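Local coordinates for protein AceL NrdHF-1-1 Intein (Metagenome, PDB 6ZGQ) that is a naturally split class 3 intein, here joined into one chain and made splice-inactive, whose active form excises itself while ligating its flanking exteins, at residues Y59-A64 / K90-S95. Residues are numbered along the deposited sequence; the frame is centred on the assembly and turned at random.
Sequences YHFEGA and KDFEPS
A CH-pi contact of Tyr59 with Lys90 and an aromatic pair, Phe61 with Phe92, join strand 57-63, the middle strand of an antiparallel sheet with 66-70 and 119-125, to the loop between strands 83-88 and 98-104. In the first, CA of Lys90 lies 3.9 Å from the centroid of the Tyr59 ring, 27° off the ring normal, so it sits over a face but is displaced toward the rim. That displacement brings it to the phenol end, where Tyr59 CZ is 3.5 Å from Lys90 CA and Tyr59 OH is 3.4 Å from Lys90 CB. The ring thus meets the root of the lysine; beyond CG the chain runs extended away from it, and NZ is hydrogen-bonded to Asn73. The second contact is an offset edge-to-face pair, with Phe61 presenting its edge toward the face of Phe92. Their planes stand at 71°, the centroids are 6.0 Å apart, and Phe61 CE2 approaches Phe92 CD2 at 3.9 Å. A chi1 of -175° sets CG of Phe92 opposite the backbone N, laying the ring past the end of Phe61. Ile120 touches both phenylalanines, and Tyr78 makes a further edge-to-face contact with Phe92. Stacking with His122 gives Tyr59 an aromatic neighbour. Replacing Tyr59 with alanine would probably leave CA and CB of Lys90 without their aromatic cover and deprive His122 of its stacking partner. No hydrogen bond crosses between 59-64 and 90-95, which implies an apolar, weakly electrostatic contact between them, while the loop's hydrogen bonds are made to other residues such as Asn73 and Pro72.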
loop_
_atom_site.group_PDB
_atom_site.type_symbol
_atom_site.label_atom_id
_atom_site.label_comp_id
_atom_site.label_asym_id
_atom_site.label_seq_id
_atom_site.Cartn_x
_atom_site.Cartn_y
_atom_site.Cartn_z
ATOM N N TYR A 59 -0.862 -5.671 10.579
ATOM C CA TYR A 59 -1.768 -4.518 10.776
ATOM C C TYR A 59 -2.735 -4.475 9.592
ATOM O O TYR A 59 -2.289 -4.289 8.444
ATOM C CB TYR A 59 -0.991 -3.198 10.853
ATOM C CG TYR A 59 -0.409 -2.974 12.217
ATOM C CD1 TYR A 59 0.778 -3.588 12.590
ATOM C CD2 TYR A 59 -1.072 -2.191 13.154
ATOM C CE1 TYR A 59 1.314 -3.401 13.850
ATOM C CE2 TYR A 59 -0.546 -2.005 14.422
ATOM C CZ TYR A 59 0.642 -2.619 14.766
ATOM O OH TYR A 59 1.161 -2.427 16.018
ATOM N N HIS A 60 -4.023 -4.693 9.893
ATOM C CA HIS A 60 -5.119 -4.718 8.917
ATOM C C HIS A 60 -5.915 -3.423 9.059
ATOM O O HIS A 60 -6.610 -3.236 10.069
ATOM C CB HIS A 60 -6.017 -5.954 9.121
ATOM C CG HIS A 60 -7.141 -6.050 8.137
ATOM N ND1 HIS A 60 -8.309 -6.726 8.408
ATOM C CD2 HIS A 60 -7.281 -5.539 6.892
ATOM C CE1 HIS A 60 -9.119 -6.636 7.368
ATOM N NE2 HIS A 60 -8.516 -5.925 6.431
ATOM N N PHE A 61 -5.739 -2.529 8.075
ATOM C CA PHE A 61 -6.498 -1.277 7.924
ATOM C C PHE A 61 -7.726 -1.581 7.050
ATOM O O PHE A 61 -7.544 -2.130 5.968
ATOM C CB PHE A 61 -5.622 -0.207 7.248
ATOM C CG PHE A 61 -4.439 0.245 8.068
ATOM C CD1 PHE A 61 -3.275 -0.511 8.118
ATOM C CD2 PHE A 61 -4.481 1.437 8.770
ATOM C CE1 PHE A 61 -2.185 -0.089 8.860
ATOM C CE2 PHE A 61 -3.399 1.859 9.521
ATOM C CZ PHE A 61 -2.248 1.094 9.567
ATOM N N GLU A 62 -8.941 -1.260 7.518
ATOM C CA GLU A 62 -10.191 -1.577 6.796
ATOM C C GLU A 62 -11.261 -0.500 7.017
ATOM O O GLU A 62 -11.636 -0.221 8.160
ATOM C CB GLU A 62 -10.747 -2.951 7.210
ATOM C CG GLU A 62 -11.946 -3.395 6.368
ATOM C CD GLU A 62 -12.443 -4.802 6.662
ATOM O OE1 GLU A 62 -12.095 -5.371 7.716
ATOM O OE2 GLU A 62 -13.197 -5.347 5.827
ATOM N N GLY A 63 -11.751 0.082 5.921
ATOM C CA GLY A 63 -12.908 0.986 5.959
ATOM C C GLY A 63 -13.057 1.775 4.671
ATOM O O GLY A 63 -12.045 2.177 4.097
ATOM N N ALA A 64 -14.307 1.934 4.220
ATOM C CA ALA A 64 -14.707 2.875 3.162
ATOM C C ALA A 64 -13.943 2.695 1.841
ATOM O O ALA A 64 -13.535 3.688 1.228
ATOM C CB ALA A 64 -14.568 4.305 3.674
ATOM N N LYS A 90 2.516 0.433 12.591
ATOM C CA LYS A 90 2.399 0.293 14.052
ATOM C C LYS A 90 2.291 1.647 14.777
ATOM O O LYS A 90 1.802 1.681 15.914
ATOM C CB LYS A 90 3.580 -0.514 14.618
ATOM C CG LYS A 90 4.932 0.184 14.524
ATOM C CD LYS A 90 6.063 -0.713 14.988
ATOM C CE LYS A 90 7.347 0.071 15.204
ATOM N NZ LYS A 90 8.541 -0.805 15.097
ATOM N N ASP A 91 2.742 2.733 14.128
ATOM C CA ASP A 91 2.759 4.087 14.707
ATOM C C ASP A 91 1.555 4.934 14.275
ATOM O O ASP A 91 1.296 5.953 14.915
ATOM C CB ASP A 91 4.065 4.822 14.347
ATOM C CG ASP A 91 5.286 4.172 14.967
ATOM O OD1 ASP A 91 5.196 3.741 16.135
ATOM O OD2 ASP A 91 6.323 4.077 14.282
ATOM N N PHE A 92 0.827 4.518 13.227
ATOM C CA PHE A 92 -0.235 5.350 12.626
ATOM C C PHE A 92 -1.372 5.581 13.621
ATOM O O PHE A 92 -1.936 4.619 14.157
ATOM C CB PHE A 92 -0.792 4.759 11.319
ATOM C CG PHE A 92 -1.798 5.659 10.641
ATOM C CD1 PHE A 92 -1.383 6.717 9.840
ATOM C CD2 PHE A 92 -3.158 5.472 10.832
ATOM C CE1 PHE A 92 -2.304 7.555 9.234
ATOM C CE2 PHE A 92 -4.081 6.309 10.232
ATOM C CZ PHE A 92 -3.654 7.355 9.432
ATOM N N GLU A 93 -1.681 6.861 13.862
ATOM C CA GLU A 93 -2.816 7.290 14.693
ATOM C C GLU A 93 -3.802 8.049 13.804
ATOM O O GLU A 93 -3.477 9.121 13.291
ATOM C CB GLU A 93 -2.352 8.159 15.876
ATOM C CG GLU A 93 -1.413 7.445 16.850
ATOM C CD GLU A 93 -2.064 6.337 17.685
ATOM O OE1 GLU A 93 -3.130 5.805 17.299
ATOM O OE2 GLU A 93 -1.486 5.977 18.738
ATOM N N PRO A 94 -5.012 7.484 13.590
ATOM C CA PRO A 94 -5.997 8.148 12.739
ATOM C C PRO A 94 -6.419 9.505 13.309
ATOM O O PRO A 94 -6.449 9.680 14.529
ATOM C CB PRO A 94 -7.181 7.160 12.693
ATOM C CG PRO A 94 -6.975 6.227 13.832
ATOM C CD PRO A 94 -5.500 6.193 14.106
ATOM N N SER A 95 -6.699 10.445 12.403
ATOM C CA SER A 95 -7.212 11.784 12.726
ATOM C C SER A 95 -8.049 12.284 11.538
ATOM O O SER A 95 -7.870 11.793 10.409
ATOM C CB SER A 95 -6.067 12.749 13.040
ATOM O OG SER A 95 -5.114 12.770 11.996
#